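Local coordinates for protein carbohydrate kinase (Agrobacterium tumefaciens, PDB 2NWH) that probably transfers a phosphate group from a nucleotide such as ATP to a sugar or related small molecule, at residues 5-10 with 129-134; 155-160 with 180-185. All coordinates share one frame; numbering follows the deposited sequence. Where two conformers were deposited one is given.

Contact 1: residues 5-10 with 129-134; sequences KILVLG and REAIIA
In the three-layer alpha/beta core expected of a ribokinase-like fold, helix 126-134 lies against strand 5-9 of the central sheet, and Leu7 meets Ala131 and Ile132 across the interface. Strand and helix segments run at 146° to each other, roughly antiparallel, with axes 8.4 Å apart. With CG anti to the backbone N (chi1 176°), Leu7 extends one methyl to the helix: its CD2 lies 3.8 Å from Ala131 CB and 3.9 Å from Ile132 CG1. Alanine suits this place because its short side chain lets the leucine approach the helix backbone, where Leu7 CD2 stands 3.8 Å from Ile132 N. The branched Ile132 also reaches Leu138 on the neighbouring strand.

Near the start of the strand, Lys5 lies alongside the last residue of the helix segment, its CE 3.2 Å from Ala134 O. Bends at chi3 and chi4 turn the end of the chain, and NZ forms a salt bridge with Glu55. A long aliphatic stem with a charged tip thus serves a partly exposed border. Apolar packing in the buried part depends on shape, while CE, next to the ammonium and probably polarised by it, is likely to be mildly attracted to the carbonyl oxygen.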
loop_
_atom_site.group_PDB
_atom_site.type_symbol
_atom_site.label_atom_id
_atom_site.label_comp_id
_atom_site.label_asym_id
_atom_site.label_seq_id
_atom_site.Cartn_x
_atom_site.Cartn_y
_atom_site.Cartn_z
ATOM N N LYS A 5 -9.199 -14.259 4.127
ATOM C CA LYS A 5 -7.747 -14.433 4.050
ATOM C C LYS A 5 -7.159 -13.653 2.894
ATOM O O LYS A 5 -7.626 -13.769 1.783
ATOM C CB LYS A 5 -7.387 -15.911 3.923
ATOM C CG LYS A 5 -7.615 -16.733 5.180
ATOM C CD LYS A 5 -7.188 -18.211 4.970
ATOM C CE LYS A 5 -5.663 -18.436 4.765
ATOM N NZ LYS A 5 -4.756 -18.030 5.881
ATOM N N ILE A 6 -6.181 -12.797 3.196
ATOM C CA ILE A 6 -5.611 -11.955 2.174
ATOM C C ILE A 6 -4.135 -12.263 2.118
ATOM O O ILE A 6 -3.452 -12.245 3.170
ATOM C CB ILE A 6 -5.823 -10.426 2.497
ATOM C CG1 ILE A 6 -7.323 -10.084 2.603
ATOM C CG2 ILE A 6 -5.026 -9.553 1.510
ATOM C CD1 ILE A 6 -7.552 -8.684 3.040
ATOM N N LEU A 7 -3.631 -12.533 0.924
ATOM C CA LEU A 7 -2.194 -12.727 0.749
ATOM C C LEU A 7 -1.611 -11.521 0.044
ATOM O O LEU A 7 -2.112 -11.132 -1.015
ATOM C CB LEU A 7 -1.927 -13.973 -0.081
ATOM C CG LEU A 7 -0.451 -14.275 -0.431
ATOM C CD1 LEU A 7 0.284 -14.754 0.781
ATOM C CD2 LEU A 7 -0.417 -15.341 -1.486
ATOM N N VAL A 8 -0.548 -10.967 0.629
ATOM C CA VAL A 8 0.146 -9.790 0.104
ATOM C C VAL A 8 1.490 -10.203 -0.458
ATOM O O VAL A 8 2.265 -10.907 0.213
ATOM C CB VAL A 8 0.344 -8.747 1.195
ATOM C CG1 VAL A 8 1.054 -7.506 0.629
ATOM C CG2 VAL A 8 -1.016 -8.362 1.777
ATOM N N LEU A 9 1.768 -9.797 -1.684
ATOM C CA LEU A 9 3.068 -10.042 -2.315
ATOM C C LEU A 9 3.654 -8.689 -2.724
ATOM O O LEU A 9 3.139 -8.011 -3.615
ATOM C CB LEU A 9 2.917 -10.982 -3.518
ATOM C CG LEU A 9 2.225 -12.284 -3.161
ATOM C CD1 LEU A 9 0.761 -12.242 -3.618
ATOM C CD2 LEU A 9 2.956 -13.432 -3.911
ATOM N N GLY A 10 4.723 -8.279 -2.063
ATOM C CA GLY A 10 5.168 -6.910 -2.207
ATOM C C GLY A 10 6.372 -6.615 -1.352
ATOM O O GLY A 10 7.109 -7.521 -0.979
ATOM N N ARG A 129 2.141 -20.796 -5.356
ATOM C CA ARG A 129 0.800 -21.126 -5.883
ATOM C C ARG A 129 -0.125 -21.647 -4.795
ATOM O O ARG A 129 -1.278 -21.288 -4.761
ATOM C CB ARG A 129 0.843 -22.124 -7.036
ATOM C CG ARG A 129 -0.453 -22.049 -7.862
ATOM C CD ARG A 129 -0.399 -22.938 -9.058
ATOM N NE ARG A 129 -1.551 -22.647 -9.889
ATOM C CZ ARG A 129 -1.474 -22.003 -11.042
ATOM N NH1 ARG A 129 -2.578 -21.791 -11.760
ATOM N NH2 ARG A 129 -0.292 -21.614 -11.494
ATOM N N GLU A 130 0.391 -22.469 -3.896
ATOM C CA GLU A 130 -0.385 -22.982 -2.781
ATOM C C GLU A 130 -0.766 -21.849 -1.784
ATOM O O GLU A 130 -1.859 -21.845 -1.229
ATOM C CB GLU A 130 0.417 -24.061 -2.063
ATOM C CG GLU A 130 0.570 -25.309 -2.951
ATOM C CD GLU A 130 1.404 -26.396 -2.315
ATOM O OE1 GLU A 130 1.714 -26.338 -1.112
ATOM O OE2 GLU A 130 1.731 -27.337 -3.046
ATOM N N ALA A 131 0.139 -20.916 -1.554
ATOM C CA ALA A 131 -0.226 -19.739 -0.735
ATOM C C ALA A 131 -1.413 -19.022 -1.357
ATOM O O ALA A 131 -2.398 -18.623 -0.641
ATOM C CB ALA A 131 0.996 -18.763 -0.580
ATOM N N ILE A 132 -1.342 -18.849 -2.676
ATOM C CA ILE A 132 -2.432 -18.203 -3.437
ATOM C C ILE A 132 -3.762 -18.975 -3.279
ATOM O O ILE A 132 -4.813 -18.382 -2.974
ATOM C CB ILE A 132 -2.027 -17.959 -4.929
ATOM C CG1 ILE A 132 -0.876 -16.918 -4.974
ATOM C CG2 ILE A 132 -3.247 -17.508 -5.773
ATOM C CD1 ILE A 132 -0.249 -16.678 -6.315
ATOM N N ILE A 133 -3.697 -20.301 -3.408
ATOM C CA ILE A 133 -4.907 -21.120 -3.364
ATOM C C ILE A 133 -5.524 -21.103 -1.953
ATOM O O ILE A 133 -6.761 -21.240 -1.780
ATOM C CB ILE A 133 -4.594 -22.576 -3.829
ATOM C CG1 ILE A 133 -4.332 -22.597 -5.345
ATOM C CG2 ILE A 133 -5.751 -23.530 -3.437
ATOM C CD1 ILE A 133 -3.720 -23.954 -5.859
ATOM N N ALA A 134 -4.666 -20.940 -0.947
ATOM C CA ALA A 134 -5.115 -20.863 0.447
ATOM C C ALA A 134 -5.753 -19.506 0.782
ATOM O O ALA A 134 -6.402 -19.356 1.842
ATOM C CB ALA A 134 -3.960 -21.117 1.386
#

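Contact 2: residues 155-160 with 180-185; sequences IARACE and LGDIDI
Arg157, in the last turn of helix 146-158, reaches over to Asp182 in the loop before strand 185-189 and grips its carboxylate side-on. Followed outward, the arginine first passes its aliphatic part along one oxygen: CB lies 3.7 Å from Asp182 OD1, and CG and CD are only slightly farther from it. CG stands anti to the backbone N (chi1 -161°), and the bend at chi3 turns the guanidinium back beside the acid.

There NE donates to Asp182 OD1 over 2.9 Å in a nearly straight bond, 166° at the hydrogen, with the oxygen close to the guanidinium plane. Beyond CZ, NH2 donates to Asp182 OD2 at 2.8 Å, on the syn lone pair; this oxygen is somewhat tilted from the guanidinium plane. OD1 is also met on its syn side. The two planes are turned 32° from each other, so the bidentate pair is twisted rather than flat. Two donors, one for each oxygen, restrict rotation of the carboxylate, and the opposite charges add to the attraction. Arginine suits an exposed helix end because its long chain can span the gap and present two N-H groups; the short aspartate holds its acid close to the loop. A bound calcium ion about 5 Å from the Asp182 side chain would probably favour the ionised acid further.

Behind this surface bridge, Ile155 packs on helix 126-134, while Ile183, pointing away from the helix segment, touches Leu163 and Ala165 of strand 163-166. The salt bridge therefore joins the end of helix 146-158 to the loop leading into strand 185-189.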
loop_
_atom_site.group_PDB
_atom_site.type_symbol
_atom_site.label_atom_id
_atom_site.label_comp_id
_atom_site.label_asym_id
_atom_site.label_seq_id
_atom_site.Cartn_x
_atom_site.Cartn_y
_atom_site.Cartn_z
ATOM N N ILE A 155 -1.717 -15.900 -12.782
ATOM C CA ILE A 155 -2.001 -16.867 -11.711
ATOM C C ILE A 155 -3.310 -16.549 -11.007
ATOM O O ILE A 155 -4.135 -17.436 -10.800
ATOM C CB ILE A 155 -0.866 -16.960 -10.672
ATOM C CG1 ILE A 155 0.400 -17.529 -11.304
ATOM C CG2 ILE A 155 -1.289 -17.861 -9.519
ATOM C CD1 ILE A 155 1.625 -17.518 -10.337
ATOM N N ALA A 156 -3.501 -15.271 -10.652
ATOM C CA ALA A 156 -4.768 -14.822 -10.091
ATOM C C ALA A 156 -5.954 -15.182 -10.975
ATOM O O ALA A 156 -6.965 -15.656 -10.465
ATOM C CB ALA A 156 -4.756 -13.341 -9.864
ATOM N N ARG A 157 -5.824 -14.919 -12.274
ATOM C CA ARG A 157 -6.837 -15.322 -13.267
ATOM C C ARG A 157 -7.117 -16.811 -13.097
ATOM O O ARG A 157 -8.228 -17.189 -12.731
ATOM C CB ARG A 157 -6.340 -15.054 -14.689
ATOM C CG ARG A 157 -7.437 -15.001 -15.788
ATOM C CD ARG A 157 -6.765 -15.008 -17.182
ATOM N NE ARG A 157 -5.877 -13.853 -17.367
ATOM C CZ ARG A 157 -5.040 -13.712 -18.382
ATOM N NH1 ARG A 157 -4.989 -14.642 -19.324
ATOM N NH2 ARG A 157 -4.257 -12.649 -18.462
ATOM N N ALA A 158 -6.097 -17.645 -13.330
ATOM C CA ALA A 158 -6.265 -19.097 -13.336
ATOM C C ALA A 158 -6.850 -19.623 -12.024
ATOM O O ALA A 158 -7.646 -20.565 -12.036
ATOM C CB ALA A 158 -4.946 -19.815 -13.675
ATOM N N CYS A 159 -6.461 -18.995 -10.906
ATOM C CA CYS A 159 -6.961 -19.345 -9.578
ATOM C C CYS A 159 -8.292 -18.676 -9.183
ATOM O O CYS A 159 -8.798 -18.914 -8.084
ATOM C CB CYS A 159 -5.881 -19.033 -8.531
ATOM S SG CYS A 159 -4.478 -20.163 -8.661
ATOM N N GLU A 160 -8.865 -17.866 -10.071
ATOM C CA GLU A 160 -10.051 -17.066 -9.725
ATOM C C GLU A 160 -9.936 -16.399 -8.350
ATOM O O GLU A 160 -10.832 -16.498 -7.484
ATOM C CB GLU A 160 -11.333 -17.919 -9.871
ATOM C CG GLU A 160 -11.426 -18.589 -11.224
ATOM C CD GLU A 160 -12.117 -19.959 -11.196
ATOM O OE1 GLU A 160 -11.830 -20.761 -10.271
ATOM O OE2 GLU A 160 -12.903 -20.256 -12.122
ATOM N N LEU A 180 -2.697 -5.109 -15.937
ATOM C CA LEU A 180 -3.885 -4.289 -15.725
ATOM C C LEU A 180 -5.181 -5.049 -15.883
ATOM O O LEU A 180 -6.047 -4.961 -15.031
ATOM C CB LEU A 180 -3.854 -3.076 -16.614
ATOM C CG LEU A 180 -3.010 -1.914 -16.110
ATOM C CD1 LEU A 180 -3.602 -0.679 -16.762
ATOM C CD2 LEU A 180 -3.021 -1.819 -14.548
ATOM N N GLY A 181 -5.305 -5.796 -16.974
ATOM C CA GLY A 181 -6.488 -6.599 -17.236
ATOM C C GLY A 181 -6.817 -7.653 -16.190
ATOM O O GLY A 181 -7.967 -8.154 -16.168
ATOM N N ASP A 182 -5.823 -8.006 -15.353
ATOM C CA ASP A 182 -5.985 -8.998 -14.282
ATOM C C ASP A 182 -6.133 -8.381 -12.866
ATOM O O ASP A 182 -6.307 -9.117 -11.876
ATOM C CB ASP A 182 -4.827 -9.986 -14.307
ATOM C CG ASP A 182 -4.890 -10.931 -15.515
ATOM O OD1 ASP A 182 -5.991 -11.479 -15.751
ATOM O OD2 ASP A 182 -3.853 -11.152 -16.188
ATOM N N ILE A 183 -6.063 -7.052 -12.787
ATOM C CA ILE A 183 -6.174 -6.308 -11.510
ATOM C C ILE A 183 -7.613 -5.786 -11.284
ATOM O O ILE A 183 -8.127 -4.954 -12.043
ATOM C CB ILE A 183 -5.132 -5.161 -11.424
ATOM C CG1 ILE A 183 -3.729 -5.742 -11.254
ATOM C CG2 ILE A 183 -5.445 -4.185 -10.239
ATOM C CD1 ILE A 183 -2.592 -4.780 -11.519
ATOM N N ASP A 184 -8.261 -6.303 -10.248
ATOM C CA ASP A 184 -9.593 -5.885 -9.891
ATOM C C ASP A 184 -9.642 -4.470 -9.341
ATOM O O ASP A 184 -10.579 -3.751 -9.625
ATOM C CB ASP A 184 -10.197 -6.876 -8.898
ATOM C CG ASP A 184 -10.697 -8.135 -9.577
ATOM O OD1 ASP A 184 -10.544 -8.254 -10.815
ATOM O OD2 ASP A 184 -11.281 -8.987 -8.868
ATOM N N ILE A 185 -8.651 -4.093 -8.524
ATOM C CA ILE A 185 -8.582 -2.734 -7.923
ATOM C C ILE A 185 -7.133 -2.241 -7.844
ATOM O O ILE A 185 -6.288 -2.871 -7.185
ATOM C CB ILE A 185 -9.154 -2.668 -6.487
ATOM C CG1 ILE A 185 -10.552 -3.304 -6.413
ATOM C CG2 ILE A 185 -9.190 -1.174 -6.004
ATOM C CD1 ILE A 185 -11.022 -3.719 -5.032
#

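Overall arrangement
From the N terminus, strand 5-9 enters the central sheet, and the chain builds further strands and helices before helix 126-134 returns to it: contact 1 closes this long loop across 118 intervening residues. The chain then passes through strand 137-141 and helix 146-158. Contact 2 opens near that helix's end and closes across 19 intervening residues, after strand 163-166 and helix 170-173. The two loops follow in series, neither nested nor crossed, with centres about 13 Å apart. They meet where helices 126-134 and 146-158 pack together, Ile132 CD1 lying 3.6 Å from Ile155 CG2. A buried strand-helix layer thus continues into a surface helix-loop bridge.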